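Local coordinates for YARHG domain-containing protein (Legionella pneumophila subsp. pneumophila, PDB 4G2A), which is of unknown function but is a putative nutrient-binding protein that joins a strand-rich DUF4424 region to a helical YARHG domain, at residues E9-H20 with R158-Q168; Q103-I111 with Y121-T129. One frame throughout, in Å; residues are numbered along the deposited sequence. Where two conformers were deposited one is given.

Contacts 1 and 2 belong to one strand-rich body, with centres about 13 Å apart. Along the chain, the 103-111/121-129 pairing is nested inside the much longer loop closed by residues 9-20 and 158-168. Strand 60-68 pairs antiparallel with both strand 10-15 and strand 123-131 and so connects the two contacts. Side chains also meet directly: Ile14 CD1 lies 3.8 Å from Ile111 CD1, Pro13 CB lies 4.0 Å from Trp127 CZ2, and Val16 CG2 lies 3.7 Å from Phe126 CE2. No active site or ligand pocket has been assigned to these contacts. The sulfate at contact 1, bound by Ser17 and Ser63, probably came from the crystallisation liquor.

Contact 1 (E9-H20 with R158-Q168); sequences EGSLPIPVSQPH and RYVLKTGALWQ. With SO4 (sulfate ion), chain B.
Pro15 lies over the indole of Trp167 in a CH-pi contact, its CG 3.6 Å from the centroid of the six-membered ring and almost exactly on the ring normal. In the plane of the same indole, Trp167 NE1 donates to Pro13 O at 3.0 Å, reaching it from above the carbonyl plane. A covered face and a bonded edge together should hold the ring in this rotation. Leu166 extends this tight region, with CB against Pro15 CD (3.6 Å) and CD1 against the CG2 branch of Ile14. Further back, the chains pair as short parallel strands: Val160 N binds Gly10 O at 2.9 Å, and Leu12 N binds Val160 O at 3.1 Å. Tyr159, its CG anti to the backbone N (chi1 -161°), lays a ring face over the Gly10-Ser11 peptide, close because Gly10 has no side chain. Two waters bridge within this buried pairing and satisfy carbonyls, one joining Ser11 O to Tyr159 OH, the other Leu12 O to Thr163 OG1.

The loose side is the His20 end, which is exposed. There the His20 ring and Gln168 amide stand 86° apart without a hydrogen bond between them, and Gln168 OE1 turns to Thr55. Past Val160 the partner chain turns into the 3-10 segment 162-166, and the Trp167 indole takes over from strand pairing, its N-H satisfying a proline carbonyl and its face packing on a proline ring.

Contact 2 (Q103-I111 with Y121-T129); sequences QVSAQRGNI and YEDAYFWKT
Phe126 turns its ring edge to the backbone of 107-110: Gln107 O lies in the ring plane, 3.5 Å from CD1, and Gly109 C sits beside CE1 at 3.7 Å. CG of Phe126 stands beside its own backbone N (chi1 -65°), which carries the ring along the partner strand to Ile111, whose CD1 reaches CZ at 3.8 Å. Tyr125, directed to the other face of the sheet, receives Arg108 CB at its ring edge, while the rings of Phe68 and Phe95 meet it with their planes inclined to its own. The guanidinium of Arg108 is likewise approached at its edge: NH2 forms a salt bridge to Asp123 OD1 whose hydrogen bond, at 3.4 Å, is weak, with the two planes 77° apart, and the same NH2 is hydrogen-bonded to Gly88 O.

Between these two faces runs an antiparallel pairing. Gln107 and Phe126 form one hydrogen-bonded pair, Gly109 and Ala124 the next, each closed by two backbone bonds. At the end of the strand Glu122 O is gripped twice, by Ile111 N at 2.6 Å and by Asn110 ND2 at 3.3 Å, which come from opposite faces of the carbonyl plane. At the other end, where strand 102-110 is interrupted, a water links Ser105 O to Lys128 N, the latter only weakly.

Strands 102-110 and 123-131, consecutive in the chain, form a beta-hairpin with a long connection. Strand 123-131 is flanked by strand 102-110 along one edge and by strand 60-68 along the other, bonding there to Phe68, Phe66 and Met64. Beyond strand 102-110 comes strand 95-99, whose Val97 and Val99 touch both Val104 and Trp127.

Contact 1 (E9-H20 with R158-Q168)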
loop_
_atom_site.group_PDB
_atom_site.type_symbol
_atom_site.label_atom_id
_atom_site.label_comp_id
_atom_site.label_asym_id
_atom_site.label_seq_id
_atom_site.Cartn_x
_atom_site.Cartn_y
_atom_site.Cartn_z
ATOM N N GLU A 9 7.945 -2.520 -0.244
ATOM C CA GLU A 9 7.049 -3.036 0.791
ATOM C C GLU A 9 7.800 -3.325 2.095
ATOM O O GLU A 9 9.036 -3.406 2.113
ATOM C CB GLU A 9 6.305 -4.307 0.309
ATOM C CG GLU A 9 7.170 -5.503 -0.108
ATOM C CD GLU A 9 6.460 -6.852 -0.077
ATOM O OE1 GLU A 9 5.451 -6.996 0.655
ATOM O OE2 GLU A 9 6.952 -7.794 -0.736
ATOM N N GLY A 10 7.030 -3.494 3.159
ATOM C CA GLY A 10 7.558 -3.838 4.464
ATOM C C GLY A 10 7.695 -5.334 4.673
ATOM O O GLY A 10 7.094 -6.144 3.957
ATOM N N SER A 11 8.538 -5.703 5.627
ATOM C CA SER A 11 8.797 -7.105 5.951
ATOM C C SER A 11 9.096 -7.248 7.430
ATOM O O SER A 11 9.662 -6.321 8.033
ATOM C CB SER A 11 9.978 -7.637 5.138
ATOM O OG SER A 11 9.653 -7.941 3.790
ATOM N N LEU A 12 8.718 -8.400 8.015
ATOM C CA LEU A 12 9.058 -8.728 9.407
ATOM C C LEU A 12 10.588 -8.853 9.535
ATOM O O LEU A 12 11.215 -9.254 8.543
ATOM C CB LEU A 12 8.417 -10.087 9.839
ATOM C CG LEU A 12 6.960 -10.124 10.257
ATOM C CD1 LEU A 12 6.569 -11.520 10.623
ATOM C CD2 LEU A 12 6.675 -9.199 11.442
ATOM N N PRO A 13 11.225 -8.587 10.701
ATOM C CA PRO A 13 12.656 -8.913 10.817
ATOM C C PRO A 13 12.794 -10.430 10.780
ATOM O O PRO A 13 11.854 -11.142 11.156
ATOM C CB PRO A 13 13.067 -8.339 12.190
ATOM C CG PRO A 13 11.875 -7.656 12.742
ATOM C CD PRO A 13 10.670 -8.177 12.005
ATOM N N ILE A 14 13.913 -10.944 10.276
ATOM C CA ILE A 14 14.063 -12.390 10.230
ATOM C C ILE A 14 15.404 -12.803 10.842
ATOM O O ILE A 14 16.357 -12.026 10.789
ATOM C CB ILE A 14 13.879 -12.943 8.788
ATOM C CG1 ILE A 14 14.896 -12.380 7.799
ATOM C CG2 ILE A 14 12.464 -12.743 8.289
ATOM C CD1 ILE A 14 15.632 -13.426 7.095
ATOM N N PRO A 15 15.531 -14.036 11.371
ATOM C CA PRO A 15 16.849 -14.473 11.856
ATOM C C PRO A 15 17.701 -15.056 10.720
ATOM O O PRO A 15 17.167 -15.649 9.785
ATOM C CB PRO A 15 16.509 -15.544 12.897
ATOM C CG PRO A 15 15.129 -16.042 12.544
ATOM C CD PRO A 15 14.511 -15.103 11.530
ATOM N N VAL A 16 19.036 -14.886 10.815
ATOM C CA VAL A 16 20.015 -15.401 9.854
ATOM C C VAL A 16 20.082 -16.939 10.008
ATOM O O VAL A 16 20.131 -17.650 9.002
ATOM C CB VAL A 16 21.397 -14.714 10.052
ATOM C CG1 VAL A 16 22.461 -15.300 9.126
ATOM C CG2 VAL A 16 21.291 -13.208 9.846
ATOM N N SER A 17 20.010 -17.434 11.263
ATOM C CA SER A 17 20.019 -18.860 11.628
ATOM C C SER A 17 18.629 -19.321 12.182
ATOM O O SER A 17 17.607 -18.749 11.803
ATOM C CB SER A 17 21.130 -19.136 12.646
ATOM O OG SER A 17 22.407 -18.856 12.100
ATOM N N GLN A 18 18.597 -20.389 13.018
ATOM C CA GLN A 18 17.377 -20.944 13.634
ATOM C C GLN A 18 17.485 -20.776 15.166
ATOM O O GLN A 18 17.903 -21.711 15.859
ATOM C CB GLN A 18 17.165 -22.422 13.230
ATOM C CG GLN A 18 17.062 -22.667 11.721
ATOM C CD GLN A 18 17.457 -24.077 11.324
ATOM O OE1 GLN A 18 18.543 -24.571 11.659
ATOM N NE2 GLN A 18 16.607 -24.737 10.548
ATOM N N PRO A 19 17.195 -19.574 15.718
ATOM C CA PRO A 19 17.384 -19.376 17.158
ATOM C C PRO A 19 16.168 -19.764 17.993
ATOM O O PRO A 19 15.061 -19.942 17.473
ATOM C CB PRO A 19 17.641 -17.871 17.247
ATOM C CG PRO A 19 16.771 -17.299 16.195
ATOM C CD PRO A 19 16.703 -18.333 15.082
ATOM N N HIS A 20 16.377 -19.846 19.305
ATOM C CA HIS A 20 15.305 -20.125 20.240
ATOM C C HIS A 20 14.784 -18.775 20.761
ATOM O O HIS A 20 14.800 -18.498 21.958
ATOM C CB HIS A 20 15.796 -21.078 21.333
ATOM C CG HIS A 20 16.035 -22.464 20.818
ATOM N ND1 HIS A 20 15.183 -23.507 21.134
ATOM C CD2 HIS A 20 16.986 -22.919 19.968
ATOM C CE1 HIS A 20 15.657 -24.562 20.494
ATOM N NE2 HIS A 20 16.732 -24.254 19.769
ATOM N N ARG A 158 1.549 -3.581 1.007
ATOM C CA ARG A 158 1.927 -4.942 1.362
ATOM C C ARG A 158 2.886 -4.961 2.527
ATOM O O ARG A 158 3.587 -3.988 2.789
ATOM C CB ARG A 158 2.564 -5.680 0.160
ATOM C CG ARG A 158 2.011 -5.356 -1.220
ATOM C CD ARG A 158 2.826 -6.081 -2.250
ATOM N NE ARG A 158 2.745 -5.518 -3.602
ATOM C CZ ARG A 158 1.855 -5.886 -4.520
ATOM N NH1 ARG A 158 0.916 -6.784 -4.227
ATOM N NH2 ARG A 158 1.897 -5.366 -5.739
ATOM N N TYR A 159 2.923 -6.102 3.209
ATOM C CA TYR A 159 3.797 -6.393 4.342
ATOM C C TYR A 159 3.982 -7.904 4.441
ATOM O O TYR A 159 2.987 -8.615 4.561
ATOM C CB TYR A 159 3.226 -5.813 5.639
ATOM C CG TYR A 159 4.249 -5.676 6.742
ATOM C CD1 TYR A 159 4.555 -6.751 7.572
ATOM C CD2 TYR A 159 4.945 -4.483 6.932
ATOM C CE1 TYR A 159 5.510 -6.639 8.573
ATOM C CE2 TYR A 159 5.891 -4.356 7.946
ATOM C CZ TYR A 159 6.157 -5.433 8.776
ATOM O OH TYR A 159 7.083 -5.324 9.786
ATOM N N VAL A 160 5.250 -8.393 4.372
ATOM C CA VAL A 160 5.568 -9.822 4.456
ATOM C C VAL A 160 5.510 -10.285 5.931
ATOM O O VAL A 160 6.262 -9.800 6.774
ATOM C CB VAL A 160 6.907 -10.191 3.782
ATOM C CG1 VAL A 160 7.230 -11.676 3.967
ATOM C CG2 VAL A 160 6.894 -9.817 2.296
ATOM N N LEU A 161 4.599 -11.241 6.205
ATOM C CA LEU A 161 4.316 -11.804 7.516
ATOM C C LEU A 161 4.587 -13.308 7.581
ATOM O O LEU A 161 4.799 -13.811 8.681
ATOM C CB LEU A 161 2.840 -11.535 7.877
ATOM C CG LEU A 161 2.454 -10.065 8.186
ATOM C CD1 LEU A 161 0.932 -9.879 8.201
ATOM C CD2 LEU A 161 3.050 -9.591 9.493
ATOM N N LYS A 162 4.572 -14.025 6.429
ATOM C CA LYS A 162 4.767 -15.480 6.357
ATOM C C LYS A 162 6.142 -15.934 6.904
ATOM O O LYS A 162 6.290 -17.075 7.348
ATOM C CB LYS A 162 4.599 -15.990 4.913
ATOM C CG LYS A 162 3.155 -16.006 4.415
ATOM C CD LYS A 162 3.011 -16.847 3.139
ATOM C CE LYS A 162 1.812 -16.460 2.297
ATOM N NZ LYS A 162 1.720 -17.246 1.024
ATOM N N THR A 163 7.133 -15.035 6.834
ATOM C CA THR A 163 8.512 -15.230 7.260
ATOM C C THR A 163 8.593 -15.335 8.769
ATOM O O THR A 163 9.585 -15.845 9.283
ATOM C CB THR A 163 9.401 -14.115 6.716
ATOM O OG1 THR A 163 8.819 -12.844 7.034
ATOM C CG2 THR A 163 9.635 -14.238 5.215
ATOM N N GLY A 164 7.524 -14.936 9.463
ATOM C CA GLY A 164 7.408 -15.087 10.909
ATOM C C GLY A 164 7.594 -16.524 11.377
ATOM O O GLY A 164 7.943 -16.759 12.536
ATOM N N ALA A 165 7.416 -17.494 10.439
ATOM C CA ALA A 165 7.619 -18.940 10.592
ATOM C C ALA A 165 9.107 -19.288 10.818
ATOM O O ALA A 165 9.410 -20.422 11.166
ATOM C CB ALA A 165 7.109 -19.666 9.352
ATOM N N LEU A 166 10.031 -18.329 10.584
ATOM C CA LEU A 166 11.456 -18.547 10.823
ATOM C C LEU A 166 11.788 -18.426 12.337
ATOM O O LEU A 166 12.831 -18.906 12.786
ATOM C CB LEU A 166 12.310 -17.575 10.003
ATOM C CG LEU A 166 12.313 -17.790 8.491
ATOM C CD1 LEU A 166 12.791 -16.563 7.782
ATOM C CD2 LEU A 166 13.097 -19.037 8.077
ATOM N N TRP A 167 10.901 -17.771 13.109
ATOM C CA TRP A 167 11.066 -17.611 14.545
ATOM C C TRP A 167 10.462 -18.818 15.263
ATOM O O TRP A 167 9.612 -19.518 14.696
ATOM C CB TRP A 167 10.438 -16.293 15.015
ATOM C CG TRP A 167 11.120 -15.093 14.437
ATOM C CD1 TRP A 167 10.666 -14.312 13.423
ATOM C CD2 TRP A 167 12.410 -14.572 14.799
ATOM N NE1 TRP A 167 11.573 -13.310 13.151
ATOM C CE2 TRP A 167 12.649 -13.440 13.986
ATOM C CE3 TRP A 167 13.375 -14.929 15.762
ATOM C CZ2 TRP A 167 13.825 -12.682 14.078
ATOM C CZ3 TRP A 167 14.546 -14.183 15.845
ATOM C CH2 TRP A 167 14.768 -13.082 15.003
ATOM N N GLN A 168 10.928 -19.071 16.503
ATOM C CA GLN A 168 10.522 -20.192 17.346
ATOM C C GLN A 168 9.034 -20.188 17.614
ATOM O O GLN A 168 8.456 -19.134 17.877
ATOM C CB GLN A 168 11.293 -20.191 18.663
ATOM C CG GLN A 168 11.198 -21.520 19.395
ATOM C CD GLN A 168 11.930 -21.495 20.696
ATOM O OE1 GLN A 168 12.048 -20.457 21.352
ATOM N NE2 GLN A 168 12.445 -22.647 21.092
HETATM S S SO4 B . 23.646 -15.608 13.891
HETATM O O1 SO4 B . 24.269 -15.529 12.568
HETATM O O2 SO4 B . 23.390 -17.004 14.255
HETATM O O3 SO4 B . 24.534 -15.006 14.891
HETATM O O4 SO4 B . 22.385 -14.889 13.856
HETATM O O HOH W 1 9.331 -3.874 9.315
HETATM O O HOH W 2 10.433 -10.968 6.374
#

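Contact 2 (Q103-I111 with Y121-T129)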
loop_
_atom_site.group_PDB
_atom_site.type_symbol
_atom_site.label_atom_id
_atom_site.label_comp_id
_atom_site.label_asym_id
_atom_site.label_seq_id
_atom_site.Cartn_x
_atom_site.Cartn_y
_atom_site.Cartn_z
ATOM N N GLN A 103 19.320 3.398 18.852
ATOM C CA GLN A 103 19.561 3.344 17.410
ATOM C C GLN A 103 20.877 2.606 17.105
ATOM O O GLN A 103 21.911 2.877 17.722
ATOM C CB GLN A 103 19.536 4.742 16.759
ATOM C CG GLN A 103 19.398 4.636 15.228
ATOM C CD GLN A 103 19.479 5.941 14.473
ATOM O OE1 GLN A 103 18.660 6.851 14.652
ATOM N NE2 GLN A 103 20.397 6.006 13.519
ATOM N N VAL A 104 20.813 1.634 16.177
ATOM C CA VAL A 104 21.976 0.822 15.834
ATOM C C VAL A 104 22.336 0.963 14.363
ATOM O O VAL A 104 21.458 1.226 13.533
ATOM C CB VAL A 104 21.800 -0.684 16.213
ATOM C CG1 VAL A 104 21.583 -0.869 17.710
ATOM C CG2 VAL A 104 20.691 -1.355 15.411
ATOM N N SER A 105 23.629 0.746 14.044
ATOM C CA SER A 105 24.123 0.687 12.668
ATOM C C SER A 105 23.546 -0.553 11.995
ATOM O O SER A 105 23.569 -1.641 12.572
ATOM C CB SER A 105 25.651 0.622 12.629
ATOM O OG SER A 105 26.256 1.768 13.203
ATOM N N ALA A 106 22.986 -0.384 10.816
ATOM C CA ALA A 106 22.443 -1.486 10.026
ATOM C C ALA A 106 23.309 -1.610 8.802
ATOM O O ALA A 106 23.466 -0.620 8.070
ATOM C CB ALA A 106 20.993 -1.210 9.655
ATOM N N GLN A 107 23.906 -2.800 8.585
ATOM C CA GLN A 107 24.809 -3.038 7.460
ATOM C C GLN A 107 24.090 -3.784 6.322
ATOM O O GLN A 107 23.491 -4.839 6.555
ATOM C CB GLN A 107 26.051 -3.818 7.935
ATOM C CG GLN A 107 27.304 -3.545 7.112
ATOM C CD GLN A 107 28.239 -4.732 7.014
ATOM O OE1 GLN A 107 28.632 -5.349 8.015
ATOM N NE2 GLN A 107 28.647 -5.056 5.797
ATOM N N ARG A 108 24.144 -3.232 5.093
ATOM C CA ARG A 108 23.528 -3.867 3.926
ATOM C C ARG A 108 24.378 -5.057 3.498
ATOM O O ARG A 108 25.613 -4.994 3.525
ATOM C CB ARG A 108 23.335 -2.886 2.746
ATOM C CG ARG A 108 22.779 -3.580 1.498
ATOM C CD ARG A 108 22.321 -2.653 0.408
ATOM N NE ARG A 108 21.930 -3.426 -0.771
ATOM C CZ ARG A 108 21.302 -2.923 -1.826
ATOM N NH1 ARG A 108 20.971 -1.637 -1.862
ATOM N NH2 ARG A 108 20.988 -3.704 -2.852
ATOM N N GLY A 109 23.693 -6.135 3.144
ATOM C CA GLY A 109 24.326 -7.364 2.712
ATOM C C GLY A 109 23.365 -8.254 1.974
ATOM O O GLY A 109 22.212 -7.877 1.735
ATOM N N ASN A 110 23.844 -9.439 1.608
ATOM C CA ASN A 110 23.050 -10.421 0.896
ATOM C C ASN A 110 22.506 -11.464 1.833
ATOM O O ASN A 110 23.126 -11.791 2.844
ATOM C CB ASN A 110 23.861 -11.070 -0.218
ATOM C CG ASN A 110 24.034 -10.134 -1.366
ATOM O OD1 ASN A 110 25.088 -9.543 -1.541
ATOM N ND2 ASN A 110 22.953 -9.859 -2.081
ATOM N N ILE A 111 21.323 -11.987 1.479
ATOM C CA ILE A 111 20.620 -13.018 2.218
ATOM C C ILE A 111 20.134 -14.052 1.210
ATOM O O ILE A 111 19.824 -13.713 0.068
ATOM C CB ILE A 111 19.487 -12.419 3.107
ATOM C CG1 ILE A 111 19.071 -13.399 4.202
ATOM C CG2 ILE A 111 18.264 -11.928 2.307
ATOM C CD1 ILE A 111 18.983 -12.762 5.533
ATOM N N TYR A 121 13.428 -12.299 -1.132
ATOM C CA TYR A 121 14.457 -11.274 -1.357
ATOM C C TYR A 121 15.854 -11.761 -1.070
ATOM O O TYR A 121 16.048 -12.609 -0.203
ATOM C CB TYR A 121 14.156 -10.019 -0.524
ATOM C CG TYR A 121 12.793 -9.455 -0.823
ATOM C CD1 TYR A 121 12.356 -9.299 -2.136
ATOM C CD2 TYR A 121 11.919 -9.113 0.202
ATOM C CE1 TYR A 121 11.089 -8.809 -2.421
ATOM C CE2 TYR A 121 10.644 -8.623 -0.071
ATOM C CZ TYR A 121 10.244 -8.460 -1.387
ATOM O OH TYR A 121 9.017 -7.961 -1.690
ATOM N N GLU A 122 16.829 -11.196 -1.803
ATOM C CA GLU A 122 18.256 -11.535 -1.698
ATOM C C GLU A 122 19.047 -10.467 -0.931
ATOM O O GLU A 122 20.187 -10.725 -0.531
ATOM C CB GLU A 122 18.875 -11.731 -3.088
ATOM C CG GLU A 122 18.492 -13.043 -3.759
ATOM C CD GLU A 122 17.236 -13.056 -4.619
ATOM O OE1 GLU A 122 16.643 -11.974 -4.848
ATOM O OE2 GLU A 122 16.861 -14.155 -5.091
ATOM N N ASP A 123 18.453 -9.277 -0.738
ATOM C CA ASP A 123 19.088 -8.150 -0.054
ATOM C C ASP A 123 18.414 -7.858 1.265
ATOM O O ASP A 123 17.202 -7.964 1.363
ATOM C CB ASP A 123 19.057 -6.900 -0.948
ATOM C CG ASP A 123 19.585 -7.145 -2.348
ATOM O OD1 ASP A 123 20.817 -7.095 -2.534
ATOM O OD2 ASP A 123 18.766 -7.412 -3.249
ATOM N N ALA A 124 19.204 -7.513 2.296
ATOM C CA ALA A 124 18.700 -7.207 3.642
ATOM C C ALA A 124 19.642 -6.262 4.382
ATOM O O ALA A 124 20.799 -6.134 3.994
ATOM C CB ALA A 124 18.531 -8.494 4.447
ATOM N N TYR A 125 19.127 -5.579 5.427
ATOM C CA TYR A 125 19.884 -4.761 6.386
ATOM C C TYR A 125 20.075 -5.621 7.613
ATOM O O TYR A 125 19.111 -6.226 8.071
ATOM C CB TYR A 125 19.179 -3.439 6.733
ATOM C CG TYR A 125 19.027 -2.491 5.565
ATOM C CD1 TYR A 125 20.123 -2.133 4.780
ATOM C CD2 TYR A 125 17.798 -1.912 5.268
ATOM C CE1 TYR A 125 19.986 -1.258 3.702
ATOM C CE2 TYR A 125 17.651 -1.035 4.191
ATOM C CZ TYR A 125 18.749 -0.707 3.416
ATOM O OH TYR A 125 18.596 0.124 2.332
ATOM N N PHE A 126 21.308 -5.742 8.106
ATOM C CA PHE A 126 21.641 -6.615 9.242
ATOM C C PHE A 126 22.055 -5.835 10.480
ATOM O O PHE A 126 22.668 -4.771 10.379
ATOM C CB PHE A 126 22.785 -7.577 8.856
ATOM C CG PHE A 126 22.469 -8.585 7.770
ATOM C CD1 PHE A 126 22.557 -8.235 6.424
ATOM C CD2 PHE A 126 22.153 -9.901 8.091
ATOM C CE1 PHE A 126 22.259 -9.160 5.421
ATOM C CE2 PHE A 126 21.886 -10.839 7.084
ATOM C CZ PHE A 126 21.943 -10.462 5.754
ATOM N N TRP A 127 21.756 -6.392 11.659
ATOM C CA TRP A 127 22.132 -5.822 12.951
ATOM C C TRP A 127 22.247 -6.947 14.000
ATOM O O TRP A 127 21.614 -7.999 13.860
ATOM C CB TRP A 127 21.134 -4.719 13.391
ATOM C CG TRP A 127 19.735 -5.203 13.670
ATOM C CD1 TRP A 127 19.220 -5.555 14.883
ATOM C CD2 TRP A 127 18.657 -5.312 12.733
ATOM N NE1 TRP A 127 17.914 -5.958 14.745
ATOM C CE2 TRP A 127 17.531 -5.788 13.442
ATOM C CE3 TRP A 127 18.535 -5.070 11.352
ATOM C CZ2 TRP A 127 16.300 -6.042 12.817
ATOM C CZ3 TRP A 127 17.321 -5.331 10.737
ATOM C CH2 TRP A 127 16.220 -5.812 11.469
ATOM N N LYS A 128 23.059 -6.725 15.043
ATOM C CA LYS A 128 23.222 -7.705 16.119
ATOM C C LYS A 128 22.243 -7.413 17.225
ATOM O O LYS A 128 21.877 -6.255 17.442
ATOM C CB LYS A 128 24.661 -7.724 16.679
ATOM C CG LYS A 128 25.736 -8.130 15.673
ATOM C CD LYS A 128 25.807 -9.645 15.393
ATOM C CE LYS A 128 26.576 -9.954 14.127
ATOM N NZ LYS A 128 27.972 -9.421 14.158
ATOM N N THR A 129 21.779 -8.475 17.900
ATOM C CA THR A 129 20.860 -8.385 19.038
ATOM C C THR A 129 21.332 -9.387 20.103
ATOM O O THR A 129 21.444 -10.581 19.821
ATOM C CB THR A 129 19.386 -8.609 18.636
ATOM O OG1 THR A 129 19.192 -9.980 18.314
ATOM C CG2 THR A 129 18.939 -7.753 17.471
HETATM O O HOH W 3 24.396 -3.626 14.472
#